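Local coordinates for Ras GTPase-activating-like protein IQGAP2 (Homo sapiens, PDB 5CJP) that is a Ras GTPase-activating-like protein that probably binds GTP-loaded Rho-family GTPases such as Cdc42 through its GAP-related domain, at residues 185-190 against 272-277; 175-180 against 290-295; 19-24 against 44-49; 31-36 against 66-71. All coordinates share one frame; numbering follows the deposited sequence.

Interaction 1 of 4, residues 185-190 against 272-277; sequences DKVLNS and KVLQHA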
loop_
_atom_site.group_PDB
_atom_site.type_symbol
_atom_site.label_atom_id
_atom_site.label_comp_id
_atom_site.label_asym_id
_atom_site.label_seq_id
_atom_site.Cartn_x
_atom_site.Cartn_y
_atom_site.Cartn_z
ATOM N N ASP E 185 -15.063 37.969 -11.948
ATOM C CA ASP E 185 -14.141 38.428 -12.981
ATOM C C ASP E 185 -12.750 37.856 -12.723
ATOM O O ASP E 185 -12.024 37.527 -13.665
ATOM C CB ASP E 185 -14.087 39.963 -13.040
ATOM C CG ASP E 185 -13.689 40.483 -14.425
ATOM O OD1 ASP E 185 -12.976 41.502 -14.499
ATOM O OD2 ASP E 185 -14.101 39.880 -15.448
ATOM N N LYS E 186 -12.376 37.734 -11.451
ATOM C CA LYS E 186 -11.082 37.156 -11.116
ATOM C C LYS E 186 -11.052 35.705 -11.601
ATOM O O LYS E 186 -10.111 35.295 -12.273
ATOM C CB LYS E 186 -10.830 37.223 -9.609
ATOM C CG LYS E 186 -10.529 38.630 -9.107
ATOM C CD LYS E 186 -9.968 38.645 -7.699
ATOM C CE LYS E 186 -9.510 40.058 -7.339
ATOM N NZ LYS E 186 -8.911 40.172 -5.972
ATOM N N VAL E 187 -12.087 34.931 -11.285
ATOM C CA VAL E 187 -12.151 33.543 -11.723
ATOM C C VAL E 187 -12.111 33.451 -13.242
ATOM O O VAL E 187 -11.308 32.725 -13.814
ATOM C CB VAL E 187 -13.442 32.860 -11.258
ATOM C CG1 VAL E 187 -13.559 31.506 -11.911
ATOM C CG2 VAL E 187 -13.450 32.726 -9.741
ATOM N N LEU E 188 -12.997 34.199 -13.882
ATOM C CA LEU E 188 -13.097 34.227 -15.322
ATOM C C LEU E 188 -11.779 34.511 -16.016
ATOM O O LEU E 188 -11.423 33.840 -16.979
ATOM C CB LEU E 188 -14.120 35.273 -15.746
ATOM C CG LEU E 188 -14.173 35.552 -17.242
ATOM C CD1 LEU E 188 -14.605 34.272 -17.957
ATOM C CD2 LEU E 188 -15.128 36.705 -17.536
ATOM N N ASN E 189 -11.048 35.508 -15.549
ATOM C CA ASN E 189 -9.782 35.840 -16.191
ATOM C C ASN E 189 -8.740 34.724 -16.070
ATOM O O ASN E 189 -7.962 34.502 -17.002
ATOM C CB ASN E 189 -9.239 37.169 -15.641
ATOM C CG ASN E 189 -10.024 38.388 -16.164
ATOM O OD1 ASN E 189 -10.062 39.433 -15.516
ATOM N ND2 ASN E 189 -10.633 38.258 -17.341
ATOM N N SER E 190 -8.728 34.016 -14.941
ATOM C CA SER E 190 -7.785 32.919 -14.757
ATOM C C SER E 190 -8.063 31.881 -15.836
ATOM O O SER E 190 -7.152 31.413 -16.528
ATOM C CB SER E 190 -7.977 32.263 -13.394
ATOM O OG SER E 190 -7.950 33.223 -12.359
ATOM N N LYS E 272 -22.947 30.092 -10.613
ATOM C CA LYS E 272 -24.219 30.400 -11.227
ATOM C C LYS E 272 -24.037 31.506 -12.265
ATOM O O LYS E 272 -24.488 31.381 -13.404
ATOM C CB LYS E 272 -25.240 30.811 -10.168
ATOM C CG LYS E 272 -26.650 30.959 -10.715
ATOM C CD LYS E 272 -27.608 31.319 -9.622
ATOM C CE LYS E 272 -28.991 31.646 -10.162
ATOM N NZ LYS E 272 -29.856 32.184 -9.060
ATOM N N VAL E 273 -23.369 32.586 -11.890
ATOM C CA VAL E 273 -23.158 33.664 -12.850
ATOM C C VAL E 273 -22.405 33.166 -14.077
ATOM O O VAL E 273 -22.788 33.458 -15.205
ATOM C CB VAL E 273 -22.371 34.831 -12.244
ATOM C CG1 VAL E 273 -22.055 35.848 -13.332
ATOM C CG2 VAL E 273 -23.183 35.483 -11.149
ATOM N N LEU E 274 -21.333 32.407 -13.867
ATOM C CA LEU E 274 -20.565 31.903 -14.994
ATOM C C LEU E 274 -21.329 30.899 -15.873
ATOM O O LEU E 274 -21.134 30.884 -17.094
ATOM C CB LEU E 274 -19.227 31.318 -14.511
ATOM C CG LEU E 274 -18.154 32.316 -14.021
ATOM C CD1 LEU E 274 -16.868 31.573 -13.677
ATOM C CD2 LEU E 274 -17.867 33.352 -15.088
ATOM N N GLN E 275 -22.199 30.077 -15.277
ATOM C CA GLN E 275 -22.990 29.118 -16.055
ATOM C C GLN E 275 -23.810 29.937 -17.030
ATOM O O GLN E 275 -23.706 29.771 -18.237
ATOM C CB GLN E 275 -23.962 28.347 -15.177
ATOM C CG GLN E 275 -24.098 26.847 -15.452
ATOM C CD GLN E 275 -24.142 26.436 -16.926
ATOM O OE1 GLN E 275 -23.177 26.637 -17.647
ATOM N NE2 GLN E 275 -25.254 25.832 -17.361
ATOM N N HIS E 276 -24.616 30.839 -16.481
ATOM C CA HIS E 276 -25.464 31.715 -17.285
ATOM C C HIS E 276 -24.717 32.374 -18.432
ATOM O O HIS E 276 -25.212 32.402 -19.562
ATOM C CB HIS E 276 -26.095 32.782 -16.400
ATOM C CG HIS E 276 -27.250 32.279 -15.598
ATOM N ND1 HIS E 276 -28.557 32.393 -16.021
ATOM C CD2 HIS E 276 -27.292 31.607 -14.422
ATOM C CE1 HIS E 276 -29.353 31.815 -15.142
ATOM N NE2 HIS E 276 -28.612 31.331 -14.162
ATOM N N ALA E 277 -23.530 32.900 -18.142
ATOM C CA ALA E 277 -22.723 33.549 -19.166
ATOM C C ALA E 277 -22.326 32.544 -20.231
ATOM O O ALA E 277 -22.493 32.800 -21.417
ATOM C CB ALA E 277 -21.497 34.160 -18.551
#
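With CG1 of Val187 turned anti to the backbone N (chi1 171°) and the side chain of Leu274 running beside its own backbone N, anti to the carbonyl carbon (chi1 -72°), one methyl from each helix is carried into the gap between them. CG1 of Val187 lies 3.8 Å from CD1 of Leu274, the closest approach of the two segments, and the two side chains meet at a slant. The other leucine branch is occupied as well: CD2 of Leu274 sits 4.3 Å from CB of Leu188, near the root of that side chain. Leu274 thus puts one methyl against each of two consecutive residues. No hydrogen bond crosses, and the three touching residues are buried, so the contact is purely apolar, helix against helix, with CA atoms of Leu188 and Leu274 7.8 Å apart. It belongs to the all-helical core of the RasGAP-type domain. Around helices 167-193 and 261-278, helix 111-123 packs on Val187 through Val117 and Ile121, helix 222-243 reaches Leu274 with Tyr234, and helix 294-311 covers Leu188 with Tyr296 and Thr300.

Interaction 2 of 4, residues 175-180 against 290-295; sequences ASIENL and LSSMNN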
loop_
_atom_site.group_PDB
_atom_site.type_symbol
_atom_site.label_atom_id
_atom_site.label_comp_id
_atom_site.label_asym_id
_atom_site.label_seq_id
_atom_site.Cartn_x
_atom_site.Cartn_y
_atom_site.Cartn_z
ATOM N N ALA E 175 -24.607 45.430 -2.753
ATOM C CA ALA E 175 -23.207 45.155 -2.471
ATOM C C ALA E 175 -22.825 43.751 -2.930
ATOM O O ALA E 175 -21.797 43.565 -3.589
ATOM C CB ALA E 175 -22.940 45.307 -0.975
ATOM N N SER E 176 -23.647 42.766 -2.578
ATOM C CA SER E 176 -23.386 41.387 -2.969
ATOM C C SER E 176 -23.191 41.303 -4.466
ATOM O O SER E 176 -22.317 40.592 -4.953
ATOM C CB SER E 176 -24.544 40.476 -2.544
ATOM O OG SER E 176 -24.472 40.159 -1.164
ATOM N N ILE E 177 -24.007 42.034 -5.207
ATOM C CA ILE E 177 -23.901 42.030 -6.655
ATOM C C ILE E 177 -22.584 42.657 -7.079
ATOM O O ILE E 177 -22.054 42.344 -8.138
ATOM C CB ILE E 177 -25.047 42.805 -7.287
ATOM C CG1 ILE E 177 -26.361 42.151 -6.867
ATOM C CG2 ILE E 177 -24.913 42.836 -8.794
ATOM C CD1 ILE E 177 -27.554 42.974 -7.204
ATOM N N GLU E 178 -22.052 43.544 -6.247
ATOM C CA GLU E 178 -20.797 44.191 -6.576
ATOM C C GLU E 178 -19.685 43.220 -6.280
ATOM O O GLU E 178 -18.807 42.999 -7.109
ATOM C CB GLU E 178 -20.604 45.462 -5.753
ATOM C CG GLU E 178 -20.498 46.704 -6.610
ATOM C CD GLU E 178 -19.327 46.647 -7.565
ATOM O OE1 GLU E 178 -18.177 46.808 -7.100
ATOM O OE2 GLU E 178 -19.554 46.430 -8.776
ATOM N N ASN E 179 -19.738 42.640 -5.088
ATOM C CA ASN E 179 -18.748 41.667 -4.659
ATOM C C ASN E 179 -18.702 40.513 -5.656
ATOM O O ASN E 179 -17.639 40.165 -6.165
ATOM C CB ASN E 179 -19.101 41.115 -3.271
ATOM C CG ASN E 179 -18.960 42.151 -2.167
ATOM O OD1 ASN E 179 -17.863 42.618 -1.869
ATOM N ND2 ASN E 179 -20.076 42.509 -1.555
ATOM N N LEU E 180 -19.869 39.934 -5.931
ATOM C CA LEU E 180 -19.984 38.803 -6.843
ATOM C C LEU E 180 -19.323 39.067 -8.193
ATOM O O LEU E 180 -18.529 38.253 -8.671
ATOM C CB LEU E 180 -21.462 38.440 -7.063
ATOM C CG LEU E 180 -21.908 36.957 -7.009
ATOM C CD1 LEU E 180 -23.317 36.851 -7.593
ATOM C CD2 LEU E 180 -20.959 36.052 -7.793
ATOM N N LEU E 290 -31.336 40.641 -10.292
ATOM C CA LEU E 290 -29.923 40.513 -10.640
ATOM C C LEU E 290 -29.664 41.021 -12.056
ATOM O O LEU E 290 -28.527 41.003 -12.527
ATOM C CB LEU E 290 -29.487 39.051 -10.538
ATOM C CG LEU E 290 -29.000 38.521 -9.191
ATOM C CD1 LEU E 290 -29.979 38.871 -8.109
ATOM C CD2 LEU E 290 -28.819 37.016 -9.285
ATOM N N SER E 291 -30.723 41.483 -12.715
ATOM C CA SER E 291 -30.649 41.980 -14.089
ATOM C C SER E 291 -29.548 43.006 -14.368
ATOM O O SER E 291 -29.141 43.187 -15.514
ATOM C CB SER E 291 -31.999 42.572 -14.496
ATOM O OG SER E 291 -32.315 43.720 -13.728
ATOM N N SER E 292 -29.071 43.686 -13.336
ATOM C CA SER E 292 -28.016 44.668 -13.534
ATOM C C SER E 292 -26.754 43.999 -14.077
ATOM O O SER E 292 -25.883 44.665 -14.646
ATOM C CB SER E 292 -27.706 45.380 -12.218
ATOM O OG SER E 292 -27.304 44.463 -11.223
ATOM N N MET E 293 -26.669 42.679 -13.911
ATOM C CA MET E 293 -25.511 41.912 -14.364
ATOM C C MET E 293 -25.626 41.447 -15.806
ATOM O O MET E 293 -24.664 40.939 -16.367
ATOM C CB MET E 293 -25.296 40.686 -13.467
ATOM C CG MET E 293 -24.997 41.024 -12.007
ATOM S SD MET E 293 -24.675 39.612 -10.895
ATOM C CE MET E 293 -22.918 39.437 -11.040
ATOM N N ASN E 294 -26.790 41.629 -16.414
ATOM C CA ASN E 294 -26.981 41.174 -17.781
ATOM C C ASN E 294 -26.011 41.755 -18.787
ATOM O O ASN E 294 -25.767 41.157 -19.841
ATOM C CB ASN E 294 -28.415 41.431 -18.226
ATOM C CG ASN E 294 -29.400 40.590 -17.468
ATOM O OD1 ASN E 294 -29.018 39.624 -16.807
ATOM N ND2 ASN E 294 -30.673 40.940 -17.554
ATOM N N ASN E 295 -25.458 42.920 -18.476
ATOM C CA ASN E 295 -24.504 43.539 -19.377
ATOM C C ASN E 295 -23.193 42.783 -19.249
ATOM O O ASN E 295 -22.535 42.496 -20.244
ATOM C CB ASN E 295 -24.303 45.010 -19.017
ATOM C CG ASN E 295 -25.583 45.812 -19.122
ATOM O OD1 ASN E 295 -26.187 45.893 -20.192
ATOM N ND2 ASN E 295 -26.006 46.410 -18.012
#
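Leu180 N donates a 2.7 Å hydrogen bond to Ser176 O, one of the regular i to i+4 bonds of helix 167-193, and this turn of the all-helical RasGAP-type domain offers Ile177 and Leu180 on one side to residues 290-295. Across from it, Met293 N bonds to Leu290 O at 2.9 Å, an i to i+3 bond. Met293 carries the contact. Its CG lies 3.7 Å from CG2 of Ile177, and the sulfur SD follows at 3.9 Å from the same methyl, so the thioether passes obliquely along the isoleucine branch instead of meeting it end on. A bend at chi3 (90°) then swings the terminal methyl toward Leu180. CG2 of Ile177 also lies 3.8 Å from OG of Ser292, on the more exposed side. No hydrogen bond joins the two segments; the contact is van der Waals packing of methyl, methylene and sulfur. Val273 of helix 261-278 touches both Leu180 and Met293, and OD1 of Asn294 accepts a hydrogen bond from Phe283 N. CE of Met293 ends 4.3 Å from CD1 of Leu180.

Interaction 3 of 4, residues 19-24 against 44-49; sequences YLLQTN and MDTVIF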
loop_
_atom_site.group_PDB
_atom_site.type_symbol
_atom_site.label_atom_id
_atom_site.label_comp_id
_atom_site.label_asym_id
_atom_site.label_seq_id
_atom_site.Cartn_x
_atom_site.Cartn_y
_atom_site.Cartn_z
ATOM N N TYR E 19 -8.939 -9.584 -14.978
ATOM C CA TYR E 19 -8.137 -9.815 -16.170
ATOM C C TYR E 19 -8.124 -8.581 -17.090
ATOM O O TYR E 19 -7.077 -8.109 -17.489
ATOM C CB TYR E 19 -8.699 -11.022 -16.923
ATOM C CG TYR E 19 -8.057 -11.226 -18.270
ATOM C CD1 TYR E 19 -6.694 -11.482 -18.376
ATOM C CD2 TYR E 19 -8.810 -11.149 -19.445
ATOM C CE1 TYR E 19 -6.088 -11.659 -19.616
ATOM C CE2 TYR E 19 -8.218 -11.329 -20.698
ATOM C CZ TYR E 19 -6.858 -11.582 -20.781
ATOM O OH TYR E 19 -6.255 -11.746 -22.017
ATOM N N LEU E 20 -9.295 -8.073 -17.433
ATOM C CA LEU E 20 -9.379 -6.907 -18.285
ATOM C C LEU E 20 -8.732 -5.684 -17.643
ATOM O O LEU E 20 -8.056 -4.908 -18.316
ATOM C CB LEU E 20 -10.839 -6.618 -18.623
ATOM C CG LEU E 20 -11.492 -7.729 -19.464
ATOM C CD1 LEU E 20 -12.920 -7.349 -19.820
ATOM C CD2 LEU E 20 -10.659 -7.951 -20.730
ATOM N N LEU E 21 -8.921 -5.506 -16.340
ATOM C CA LEU E 21 -8.314 -4.365 -15.666
ATOM C C LEU E 21 -6.805 -4.279 -15.874
ATOM O O LEU E 21 -6.274 -3.189 -16.071
ATOM C CB LEU E 21 -8.587 -4.415 -14.171
ATOM C CG LEU E 21 -9.790 -3.621 -13.689
ATOM C CD1 LEU E 21 -9.962 -3.852 -12.200
ATOM C CD2 LEU E 21 -9.581 -2.152 -13.988
ATOM N N GLN E 22 -6.126 -5.423 -15.825
ATOM C CA GLN E 22 -4.670 -5.493 -15.978
ATOM C C GLN E 22 -4.169 -5.757 -17.393
ATOM O O GLN E 22 -3.053 -5.372 -17.754
ATOM C CB GLN E 22 -4.106 -6.615 -15.089
ATOM C CG GLN E 22 -4.385 -6.438 -13.597
ATOM C CD GLN E 22 -4.177 -7.715 -12.806
ATOM O OE1 GLN E 22 -3.039 -8.180 -12.615
ATOM N NE2 GLN E 22 -5.277 -8.300 -12.347
ATOM N N THR E 23 -4.998 -6.404 -18.194
ATOM C CA THR E 23 -4.579 -6.823 -19.516
ATOM C C THR E 23 -5.202 -6.093 -20.686
ATOM O O THR E 23 -4.605 -6.045 -21.772
ATOM C CB THR E 23 -4.846 -8.349 -19.649
ATOM O OG1 THR E 23 -4.088 -9.033 -18.650
ATOM C CG2 THR E 23 -4.438 -8.877 -20.979
ATOM N N ASN E 24 -6.384 -5.528 -20.463
ATOM C CA ASN E 24 -7.095 -4.862 -21.535
ATOM C C ASN E 24 -8.081 -3.813 -21.008
ATOM O O ASN E 24 -9.296 -3.940 -21.162
ATOM C CB ASN E 24 -7.798 -5.940 -22.350
ATOM C CG ASN E 24 -8.360 -5.424 -23.648
ATOM O OD1 ASN E 24 -8.178 -4.257 -23.997
ATOM N ND2 ASN E 24 -9.051 -6.297 -24.377
ATOM N N MET E 44 -16.449 3.179 -12.601
ATOM C CA MET E 44 -15.783 4.406 -13.023
ATOM C C MET E 44 -14.450 4.698 -12.318
ATOM O O MET E 44 -13.400 4.772 -12.959
ATOM C CB MET E 44 -16.751 5.589 -12.864
ATOM C CG MET E 44 -16.523 6.753 -13.833
ATOM S SD MET E 44 -16.479 6.271 -15.589
ATOM C CE MET E 44 -18.111 5.569 -15.793
ATOM N N ASP E 45 -14.473 4.850 -11.004
ATOM C CA ASP E 45 -13.241 5.137 -10.289
ATOM C C ASP E 45 -12.137 4.120 -10.532
ATOM O O ASP E 45 -11.023 4.472 -10.945
ATOM C CB ASP E 45 -13.518 5.229 -8.795
ATOM C CG ASP E 45 -14.146 6.555 -8.393
ATOM O OD1 ASP E 45 -14.779 7.220 -9.242
ATOM O OD2 ASP E 45 -14.010 6.927 -7.209
ATOM N N THR E 46 -12.442 2.855 -10.293
ATOM C CA THR E 46 -11.439 1.817 -10.442
ATOM C C THR E 46 -10.862 1.685 -11.851
ATOM O O THR E 46 -9.683 1.388 -12.011
ATOM C CB THR E 46 -12.001 0.486 -9.917
ATOM O OG1 THR E 46 -12.098 -0.457 -10.987
ATOM C CG2 THR E 46 -13.387 0.724 -9.293
ATOM N N VAL E 47 -11.658 1.930 -12.879
ATOM C CA VAL E 47 -11.105 1.837 -14.228
ATOM C C VAL E 47 -10.276 3.082 -14.539
ATOM O O VAL E 47 -9.198 3.001 -15.144
ATOM C CB VAL E 47 -12.207 1.684 -15.300
ATOM C CG1 VAL E 47 -13.078 0.471 -14.980
ATOM C CG2 VAL E 47 -13.054 2.937 -15.372
ATOM N N ILE E 48 -10.781 4.235 -14.110
ATOM C CA ILE E 48 -10.080 5.481 -14.344
ATOM C C ILE E 48 -8.719 5.395 -13.673
ATOM O O ILE E 48 -7.686 5.760 -14.270
ATOM C CB ILE E 48 -10.841 6.659 -13.760
ATOM C CG1 ILE E 48 -12.208 6.795 -14.449
ATOM C CG2 ILE E 48 -10.019 7.912 -13.885
ATOM C CD1 ILE E 48 -12.116 7.152 -15.860
ATOM N N PHE E 49 -8.711 4.888 -12.437
ATOM C CA PHE E 49 -7.461 4.769 -11.684
ATOM C C PHE E 49 -6.438 3.962 -12.465
ATOM O O PHE E 49 -5.248 4.266 -12.458
ATOM C CB PHE E 49 -7.699 4.105 -10.323
ATOM C CG PHE E 49 -6.487 4.097 -9.445
ATOM C CD1 PHE E 49 -6.024 5.279 -8.862
ATOM C CD2 PHE E 49 -5.748 2.928 -9.256
ATOM C CE1 PHE E 49 -4.830 5.297 -8.104
ATOM C CE2 PHE E 49 -4.554 2.941 -8.502
ATOM C CZ PHE E 49 -4.101 4.126 -7.931
#
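Leu21, near the end of helix 7-23, reaches over to Thr46 and Val47 of helix 37-54 with its two methyl groups; these helices pack in a small helical bundle at the N-terminal end of the fragment, with helix 25-34 between them in the chain. The side chain of Leu21 starts out across the other helix, and only its end comes nearer. Its chi1 of -95° lies away from a staggered value, while an extended second torsion carries the fork outward. The two branches have different neighbours. CD1 comes to 4.2 Å from OG1 of Thr46, whose own chi1 of 116° is likewise off a staggered value, so both partners in this touch hold unusual first torsions. CD2 lies over the backbone, 4.1 Å from Thr46 O and 4.3 Å from CA of Val47. The side chains of Leu21 and Thr46 cross at about a right angle. These are loose van der Waals contacts, and no hydrogen bond crosses; Thr46 O instead accepts one from OG1 of Thr50. Leu28 of helix 25-34 touches both Leu21 and Val47. The side chain of Leu21 is about 13 Å from a bound GTP, and next to it Leu20 packs on Leu366 of the second subunit. Val47 holds CG1 beside its backbone N (chi1 -56°), which sets that methyl 4.5 Å from CD2 of Leu21.

Interaction 4 of 4, residues 31-36 against 66-71; sequences LIFQMP and KLFKTA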
loop_
_atom_site.group_PDB
_atom_site.type_symbol
_atom_site.label_atom_id
_atom_site.label_comp_id
_atom_site.label_asym_id
_atom_site.label_seq_id
_atom_site.Cartn_x
_atom_site.Cartn_y
_atom_site.Cartn_z
ATOM N N LEU E 31 -16.684 -1.811 -22.557
ATOM C CA LEU E 31 -17.789 -2.543 -21.948
ATOM C C LEU E 31 -18.544 -1.629 -20.984
ATOM O O LEU E 31 -19.785 -1.713 -20.845
ATOM C CB LEU E 31 -17.271 -3.752 -21.184
ATOM C CG LEU E 31 -16.708 -4.893 -22.019
ATOM C CD1 LEU E 31 -16.267 -6.023 -21.106
ATOM C CD2 LEU E 31 -17.767 -5.388 -22.986
ATOM N N ILE E 32 -17.797 -0.764 -20.293
ATOM C CA ILE E 32 -18.434 0.179 -19.364
ATOM C C ILE E 32 -19.354 1.125 -20.141
ATOM O O ILE E 32 -20.484 1.375 -19.712
ATOM C CB ILE E 32 -17.364 0.982 -18.539
ATOM C CG1 ILE E 32 -16.893 0.161 -17.321
ATOM C CG2 ILE E 32 -17.887 2.315 -18.131
ATOM C CD1 ILE E 32 -16.913 -1.277 -17.535
ATOM N N PHE E 33 -18.907 1.625 -21.297
ATOM C CA PHE E 33 -19.760 2.536 -22.077
ATOM C C PHE E 33 -21.103 1.931 -22.470
ATOM O O PHE E 33 -22.123 2.616 -22.445
ATOM C CB PHE E 33 -19.072 3.032 -23.363
ATOM C CG PHE E 33 -17.790 3.752 -23.129
ATOM C CD1 PHE E 33 -17.650 4.632 -22.061
ATOM C CD2 PHE E 33 -16.699 3.529 -23.952
ATOM C CE1 PHE E 33 -16.443 5.264 -21.820
ATOM C CE2 PHE E 33 -15.478 4.164 -23.717
ATOM C CZ PHE E 33 -15.351 5.026 -22.652
ATOM N N GLN E 34 -21.129 0.652 -22.815
ATOM C CA GLN E 34 -22.400 0.061 -23.223
ATOM C C GLN E 34 -23.334 -0.485 -22.121
ATOM O O GLN E 34 -24.433 -0.938 -22.420
ATOM C CB GLN E 34 -22.160 -1.012 -24.295
ATOM C CG GLN E 34 -21.477 -2.256 -23.778
ATOM C CD GLN E 34 -21.087 -3.224 -24.884
ATOM O OE1 GLN E 34 -21.215 -4.432 -24.721
ATOM N NE2 GLN E 34 -20.589 -2.696 -26.004
ATOM N N MET E 35 -22.914 -0.437 -20.862
ATOM C CA MET E 35 -23.750 -0.908 -19.748
ATOM C C MET E 35 -24.838 0.120 -19.465
ATOM O O MET E 35 -24.701 1.285 -19.832
ATOM C CB MET E 35 -22.930 -1.029 -18.464
ATOM C CG MET E 35 -21.958 -2.174 -18.386
ATOM S SD MET E 35 -20.896 -1.969 -16.922
ATOM C CE MET E 35 -22.059 -1.370 -15.759
ATOM N N PRO E 36 -25.939 -0.291 -18.815
ATOM C CA PRO E 36 -26.947 0.742 -18.547
ATOM C C PRO E 36 -26.198 1.748 -17.673
ATOM O O PRO E 36 -25.366 1.356 -16.853
ATOM C CB PRO E 36 -28.026 -0.016 -17.782
ATOM C CG PRO E 36 -27.898 -1.426 -18.333
ATOM C CD PRO E 36 -26.402 -1.616 -18.359
ATOM N N LYS E 66 -8.483 7.382 -29.036
ATOM C CA LYS E 66 -9.240 6.805 -30.135
ATOM C C LYS E 66 -10.439 6.066 -29.588
ATOM O O LYS E 66 -11.483 6.005 -30.234
ATOM C CB LYS E 66 -8.357 5.870 -30.952
ATOM C CG LYS E 66 -7.120 6.575 -31.477
ATOM C CD LYS E 66 -7.482 7.745 -32.398
ATOM C CE LYS E 66 -8.147 7.254 -33.680
ATOM N NZ LYS E 66 -8.199 8.325 -34.712
ATOM N N LEU E 67 -10.298 5.516 -28.386
ATOM C CA LEU E 67 -11.403 4.799 -27.758
ATOM C C LEU E 67 -12.491 5.831 -27.464
ATOM O O LEU E 67 -13.657 5.642 -27.801
ATOM C CB LEU E 67 -10.929 4.141 -26.463
ATOM C CG LEU E 67 -11.839 3.180 -25.698
ATOM C CD1 LEU E 67 -12.275 3.814 -24.425
ATOM C CD2 LEU E 67 -13.012 2.754 -26.556
ATOM N N PHE E 68 -12.098 6.929 -26.832
ATOM C CA PHE E 68 -13.033 8.005 -26.510
ATOM C C PHE E 68 -13.739 8.493 -27.764
ATOM O O PHE E 68 -14.975 8.626 -27.789
ATOM C CB PHE E 68 -12.293 9.181 -25.872
ATOM C CG PHE E 68 -11.941 8.955 -24.442
ATOM C CD1 PHE E 68 -10.975 9.744 -23.823
ATOM C CD2 PHE E 68 -12.592 7.967 -23.693
ATOM C CE1 PHE E 68 -10.663 9.553 -22.471
ATOM C CE2 PHE E 68 -12.288 7.772 -22.350
ATOM C CZ PHE E 68 -11.326 8.563 -21.735
ATOM N N LYS E 69 -12.952 8.750 -28.807
ATOM C CA LYS E 69 -13.490 9.236 -30.068
ATOM C C LYS E 69 -14.581 8.351 -30.663
ATOM O O LYS E 69 -15.727 8.782 -30.842
ATOM C CB LYS E 69 -12.370 9.394 -31.095
ATOM C CG LYS E 69 -12.807 10.185 -32.310
ATOM C CD LYS E 69 -11.812 10.128 -33.444
ATOM C CE LYS E 69 -11.968 8.835 -34.223
ATOM N NZ LYS E 69 -11.208 8.860 -35.517
ATOM N N THR E 70 -14.234 7.112 -30.975
ATOM C CA THR E 70 -15.207 6.225 -31.582
ATOM C C THR E 70 -16.439 6.007 -30.710
ATOM O O THR E 70 -17.545 5.858 -31.229
ATOM C CB THR E 70 -14.587 4.874 -31.903
ATOM O OG1 THR E 70 -14.545 4.089 -30.712
ATOM C CG2 THR E 70 -13.175 5.056 -32.424
ATOM N N ALA E 71 -16.252 5.995 -29.396
ATOM C CA ALA E 71 -17.372 5.805 -28.480
ATOM C C ALA E 71 -18.268 7.037 -28.491
ATOM O O ALA E 71 -19.492 6.921 -28.440
ATOM C CB ALA E 71 -16.865 5.526 -27.049
#
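The ring of Phe33 meets helix 58-79 with its edge: CD1 of Leu67 and CE2 of Phe68 both lie close to the ring plane at its rim, and CB of Ala71 approaches at a slant. The contact is a helix-to-helix packing in the N-terminal helical bundle, where an aromatic side chain of helix 25-34 inserts among residues one turn apart (Leu67 and Ala71) and Phe68. The two aromatic rings meet edge to edge, since CZ of Phe33 is in turn at the rim of Phe68, 4.1 Å from its CE2; the ring planes are inclined at about 57°, and neither ring lies over the other's face. Leu67 comes from the opposite direction to Phe33. Its CG is anti to the backbone N (chi1 -172°), which brings the branch round to the ring although the side chain sets out across it, and CD2 follows CD1 to 4.0 Å from CE2 of Phe33. Nothing polar passes between the segments. An alanine in place of Phe33 is likely to leave Leu67, Phe68 and Ala71 without the ring that meets all three, opening a gap between the helices. Helix 92-102 shares the site, Thr92 and Val93 touching Phe33 while Met96 and Val97 touch Phe68. Beyond the contact, Met35 packs on Gly371 of the second subunit. CB of Ala71 lies 3.7 Å from CD2 and 3.9 Å from CE2 of Phe33.

The four contacts form two pairs on opposite sides of the chain's centre. Interactions 3 and 4 come first in the chain, their centres about 14 Å apart: interaction 3 joins helices 7-23 and 37-54, interaction 4 joins 25-34 and 58-79, and their segments alternate along the chain; Leu20 meets Leu31 and Met44 meets Ile32. Both also touch the second subunit. Interactions 1 and 2 follow later, their centres about 12 Å apart, with 1 nested inside the loop that 2 closes. They share helix 167-193 and join at Val273, which packs on Leu180 and Met293. Centres of the two pairs lie about 32 to 46 Å apart, so the two pairs belong to well-separated parts of a mostly helical chain.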